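Local coordinates for protein O-methyltransferase (Coxiella burnetii, PDB 3TR6) that probably transfers a methyl group from S-adenosylmethionine to an oxygen of its substrate, at residues Leu58-Met63 with Gly83-Lys88; Val68-Thr73 with Leu92-Val97. All blocks are in the same frame, centred on the assembly; numbering follows the deposited sequence.

Followed from the N terminus, the chain first lays down helix 50-63, whose last turns supply Leu58-Met63, and then turns into strand 67-71, the source of Val68-Thr73. Helix 77-83 runs next; the loop behind it, Gly83-Lys88, returns to helix 50-63 and closes contact 1. Strand 91-96 then comes alongside strand 67-71 and closes contact 2 through Leu92-Val97. Because the four segments alternate in sequence, the two contacts cross rather than nest. They also touch: Leu86 of contact 1 packs on Val68 and Leu92 of contact 2. Contact 1 joins the end of helix 50-63 to the loop that leads into strand 91-96, while contact 2 pairs two sheet strands beside the cofactor product.

Contact 1: Leu58-Met63 with Gly83-Lys88; sequences LLVKLM and GLALPK
Val60 and Lys61, neighbours on the last turns of helix 50-63, share a small target in Ala85, whose methyl group points at the helix from the loop after helix 77-83. Val60 does most of the packing through one branch. Its CG1, set anti to the backbone N (chi1 167°), lies 3.9 Å from Ala85 CB and 3.6 Å from Ala85 O, so that the methyl covers both the side chain and the peptide of the alanine. Val60 CG1 also reaches Leu86 CD2 at 4.3 Å and Pro87 CD at 4.4 Å, which lets a single valine branch touch three successive loop residues. Lys61 approaches the alanine with its aliphatic part: CG is 3.9 Å from Ala85 CB. Farther out the chain bends at chi3 and chi4, curling over the alanine until Lys61 NZ stands 3.9 Å from Ala85 CB. The contact is mainly apolar and modest in size, with Ala85 fitted against two consecutive helix residues. Within the segment Leu86 N bonds back to Gly83 O. Leu59 and Met63 of the helix pack on Leu169 of strand 168-173, whereas Leu58 lies against Ile210 of the second subunit, placing this helix between the loop, the central sheet and the dimer partner.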
# COMPACT_ATOMS: atom_id res chain seq x y z
N LEU A 58 -7.59 4.80 0.17
CA LEU A 58 -7.47 3.96 -1.02
C LEU A 58 -7.75 2.50 -0.68
O LEU A 58 -8.34 1.78 -1.48
CB LEU A 58 -6.09 4.11 -1.66
CG LEU A 58 -5.91 3.46 -3.04
CD1 LEU A 58 -6.74 4.17 -4.10
CD2 LEU A 58 -4.45 3.44 -3.45
N LEU A 59 -7.33 2.07 0.51
CA LEU A 59 -7.55 0.69 0.95
C LEU A 59 -9.03 0.40 1.18
O LEU A 59 -9.51 -0.68 0.85
CB LEU A 59 -6.75 0.40 2.21
CG LEU A 59 -5.23 0.38 2.04
CD1 LEU A 59 -4.55 0.14 3.37
CD2 LEU A 59 -4.84 -0.68 1.03
N VAL A 60 -9.74 1.36 1.77
CA VAL A 60 -11.18 1.23 1.96
C VAL A 60 -11.87 1.01 0.61
O VAL A 60 -12.77 0.18 0.49
CB VAL A 60 -11.78 2.48 2.64
CG1 VAL A 60 -13.30 2.48 2.53
CG2 VAL A 60 -11.34 2.56 4.10
N LYS A 61 -11.44 1.75 -0.40
CA LYS A 61 -12.04 1.63 -1.73
C LYS A 61 -11.70 0.31 -2.41
O LYS A 61 -12.56 -0.31 -3.03
CB LYS A 61 -11.63 2.82 -2.61
CG LYS A 61 -12.28 4.14 -2.20
CD LYS A 61 -11.79 5.29 -3.06
CE LYS A 61 -12.89 6.33 -3.28
NZ LYS A 61 -12.70 7.55 -2.44
N LEU A 62 -10.45 -0.13 -2.29
CA LEU A 62 -10.02 -1.38 -2.92
C LEU A 62 -10.74 -2.59 -2.33
O LEU A 62 -11.14 -3.50 -3.06
CB LEU A 62 -8.51 -1.56 -2.80
CG LEU A 62 -7.65 -0.77 -3.79
CD1 LEU A 62 -6.19 -0.84 -3.39
CD2 LEU A 62 -7.86 -1.29 -5.21
N MSE A 63 -10.91 -2.59 -1.02
CA MSE A 63 -11.58 -3.69 -0.35
C MSE A 63 -13.08 -3.51 -0.39
O MSE A 63 -13.83 -4.45 -0.11
CB MSE A 63 -11.13 -3.79 1.11
CG MSE A 63 -9.64 -3.89 1.27
SE MSE A 63 -9.15 -3.97 3.14
CE MSE A 63 -9.81 -5.76 3.57
N GLY A 83 -13.78 7.57 6.31
CA GLY A 83 -15.21 7.79 6.20
C GLY A 83 -15.63 8.25 4.82
O GLY A 83 -16.63 7.79 4.28
N LEU A 84 -14.86 9.16 4.24
CA LEU A 84 -15.16 9.71 2.92
C LEU A 84 -15.03 8.67 1.81
O LEU A 84 -15.60 8.83 0.72
CB LEU A 84 -14.27 10.91 2.62
CG LEU A 84 -14.51 12.16 3.46
CD1 LEU A 84 -13.33 13.11 3.36
CD2 LEU A 84 -15.80 12.85 3.05
N ALA A 85 -14.27 7.61 2.07
CA ALA A 85 -14.03 6.58 1.06
C ALA A 85 -15.03 5.44 1.17
O ALA A 85 -15.14 4.61 0.26
CB ALA A 85 -12.60 6.06 1.17
N LEU A 86 -15.76 5.40 2.28
CA LEU A 86 -16.77 4.37 2.53
C LEU A 86 -17.79 4.29 1.41
O LEU A 86 -18.25 5.32 0.90
CB LEU A 86 -17.49 4.65 3.84
CG LEU A 86 -16.81 4.25 5.15
CD1 LEU A 86 -17.62 4.78 6.33
CD2 LEU A 86 -16.64 2.74 5.24
N PRO A 87 -18.16 3.06 1.02
CA PRO A 87 -19.27 2.88 0.08
C PRO A 87 -20.59 3.29 0.74
O PRO A 87 -20.62 3.47 1.96
CB PRO A 87 -19.25 1.37 -0.21
CG PRO A 87 -18.50 0.77 0.93
CD PRO A 87 -17.50 1.79 1.36
N LYS A 88 -21.65 3.44 -0.05
CA LYS A 88 -22.91 4.01 0.45
C LYS A 88 -23.42 3.34 1.73
O LYS A 88 -24.00 4.00 2.59
CB LYS A 88 -23.99 3.96 -0.63
CG LYS A 88 -24.47 2.55 -0.98
CD LYS A 88 -25.75 2.58 -1.80
CE LYS A 88 -26.90 3.21 -1.02
NZ LYS A 88 -28.19 3.16 -1.77

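Contact 2: Val68-Thr73 with Leu92-Val97. With SAH (S-adenosyl-L-homocysteine), chain C.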
# COMPACT_ATOMS: atom_id res chain seq x y z
N VAL A 68 -15.67 -0.56 9.25
CA VAL A 68 -14.33 -0.11 9.62
C VAL A 68 -14.27 0.32 11.08
O VAL A 68 -15.23 0.89 11.61
CB VAL A 68 -13.89 1.08 8.74
CG1 VAL A 68 -12.55 1.64 9.22
CG2 VAL A 68 -13.81 0.66 7.29
N ILE A 69 -13.15 0.03 11.74
CA ILE A 69 -12.92 0.56 13.07
C ILE A 69 -11.71 1.49 13.08
O ILE A 69 -10.67 1.20 12.49
CB ILE A 69 -12.69 -0.55 14.11
CG1 ILE A 69 -13.84 -1.56 14.09
CG2 ILE A 69 -12.56 0.06 15.50
CD1 ILE A 69 -13.72 -2.64 15.14
N ASP A 70 -11.86 2.63 13.75
CA ASP A 70 -10.80 3.62 13.84
C ASP A 70 -10.41 3.78 15.30
O ASP A 70 -11.10 4.47 16.06
CB ASP A 70 -11.28 4.94 13.23
CG ASP A 70 -10.27 6.06 13.39
OD1 ASP A 70 -9.23 6.02 12.70
OD2 ASP A 70 -10.52 6.99 14.19
N ILE A 71 -9.32 3.14 15.70
CA ILE A 71 -8.85 3.21 17.08
C ILE A 71 -7.92 4.40 17.32
O ILE A 71 -6.77 4.40 16.89
CB ILE A 71 -8.14 1.91 17.50
CG1 ILE A 71 -9.04 0.70 17.23
CG2 ILE A 71 -7.75 1.97 18.96
CD1 ILE A 71 -8.44 -0.62 17.67
N GLY A 72 -8.43 5.41 18.02
CA GLY A 72 -7.69 6.63 18.27
C GLY A 72 -8.20 7.78 17.42
O GLY A 72 -7.64 8.08 16.37
N THR A 73 -9.27 8.42 17.89
CA THR A 73 -9.96 9.45 17.11
C THR A 73 -9.18 10.75 17.02
O THR A 73 -9.06 11.34 15.94
CB THR A 73 -11.34 9.78 17.71
OG1 THR A 73 -12.00 8.57 18.09
CG2 THR A 73 -12.19 10.54 16.70
N LEU A 92 -18.29 3.36 9.95
CA LEU A 92 -17.04 3.40 10.67
C LEU A 92 -17.30 3.83 12.10
O LEU A 92 -17.94 4.85 12.34
CB LEU A 92 -16.06 4.37 9.99
CG LEU A 92 -14.63 4.51 10.55
CD1 LEU A 92 -13.68 5.02 9.48
CD2 LEU A 92 -14.58 5.40 11.80
N ILE A 93 -16.81 3.05 13.06
CA ILE A 93 -16.85 3.48 14.45
C ILE A 93 -15.45 3.90 14.89
O ILE A 93 -14.46 3.24 14.58
CB ILE A 93 -17.40 2.38 15.39
CG1 ILE A 93 -16.46 1.18 15.44
CG2 ILE A 93 -18.79 1.95 14.95
CD1 ILE A 93 -17.03 0.03 16.23
N THR A 94 -15.38 5.02 15.59
CA THR A 94 -14.09 5.58 15.99
C THR A 94 -13.98 5.63 17.51
O THR A 94 -14.93 5.99 18.20
CB THR A 94 -13.87 6.97 15.38
OG1 THR A 94 -12.62 7.50 15.82
CG2 THR A 94 -15.00 7.92 15.77
N CYS A 95 -12.82 5.26 18.03
CA CYS A 95 -12.64 5.11 19.46
C CYS A 95 -11.66 6.12 20.03
O CYS A 95 -10.60 6.37 19.46
CB CYS A 95 -12.14 3.70 19.79
SG CYS A 95 -13.09 2.38 19.02
N ASP A 96 -12.03 6.70 21.17
CA ASP A 96 -11.14 7.57 21.92
C ASP A 96 -11.71 7.74 23.32
O ASP A 96 -12.83 7.33 23.60
CB ASP A 96 -10.98 8.92 21.23
CG ASP A 96 -9.66 9.60 21.55
OD1 ASP A 96 -9.28 9.64 22.74
OD2 ASP A 96 -8.99 10.08 20.61
N VAL A 97 -10.93 8.35 24.20
CA VAL A 97 -11.37 8.57 25.57
C VAL A 97 -11.37 10.06 25.88
O VAL A 97 -11.80 10.48 26.96
CB VAL A 97 -10.46 7.83 26.56
CG1 VAL A 97 -9.12 8.54 26.67
CG2 VAL A 97 -11.12 7.73 27.93
N SAH C . -5.84 8.62 14.09
CA SAH C . -5.80 9.85 14.83
CB SAH C . -4.63 9.87 15.79
CG SAH C . -4.96 9.79 17.27
SD SAH C . -3.62 10.04 18.42
C SAH C . -5.70 11.00 13.89
O SAH C . -5.29 12.11 14.33
OXT SAH C . -6.01 10.87 12.68
C5' SAH C . -3.91 9.08 19.90
C4' SAH C . -5.23 9.11 20.45
O4' SAH C . -5.45 7.91 21.27
C3' SAH C . -5.40 10.26 21.36
O3' SAH C . -6.44 11.03 20.92
C2' SAH C . -5.70 9.68 22.67
O2' SAH C . -6.66 10.42 23.32
C1' SAH C . -6.23 8.33 22.34
N9 SAH C . -6.19 7.34 23.41
C8 SAH C . -5.24 7.20 24.35
N7 SAH C . -5.59 6.17 25.13
C5 SAH C . -6.76 5.66 24.70
C6 SAH C . -7.58 4.60 25.12
N6 SAH C . -7.23 3.81 26.25
N1 SAH C . -8.71 4.36 24.44
C2 SAH C . -9.06 5.10 23.38
N3 SAH C . -8.30 6.11 22.95
C4 SAH C . -7.15 6.41 23.59
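Strands 67-71 and 91-96 pair here as parallel neighbours in the central sheet, a buried contact that opens at its C-terminal end onto bound S-adenosyl-L-homocysteine. Backbone bonds alternate between them, from Ile93 N to Val68 O, from Asp70 N to Ile93 O and from Cys95 N to Asp70 O, the last 2.7 Å long. Toward helix 77-83, Val68 CG1 meets Leu92 CD1 at 3.6 Å, and Leu92 CD2 rests on Asp70 CB. On the other face Ile69 and Ile93 run side by side, their CG1 atoms 4.0 Å apart, near Leu132 of helix 125-133. The strands and helix 77-83 form a right-handed beta-alpha-beta unit of the Rossmann-like methyltransferase fold, in which the ends of the parallel strands line the cofactor site. Inside that unit Asp70 is gripped from two directions: Thr94 OG1 donates to the anti lone pair of its OD2 (2.7 Å), while its OD1 is hydrogen-bonded to Ser78 OG, which also bonds the bound S-adenosyl-L-homocysteine. The side chains of Thr73 and Thr94 cross at about a right angle, and their OG1 atoms are 2.6 Å apart. Beyond the strand, Gly72 adopts a positive phi (106°) that suits glycine; its N bonds Cys95 O, and its O takes a weak bond from the ligand amino N. Asp96 holds the ribose with both carboxylate oxygens, OD1 accepting from O2' at 2.8 Å and OD2 from O3' at 2.7 Å, while the backbone N atoms of Val97 and Phe74 also bond this carboxylate.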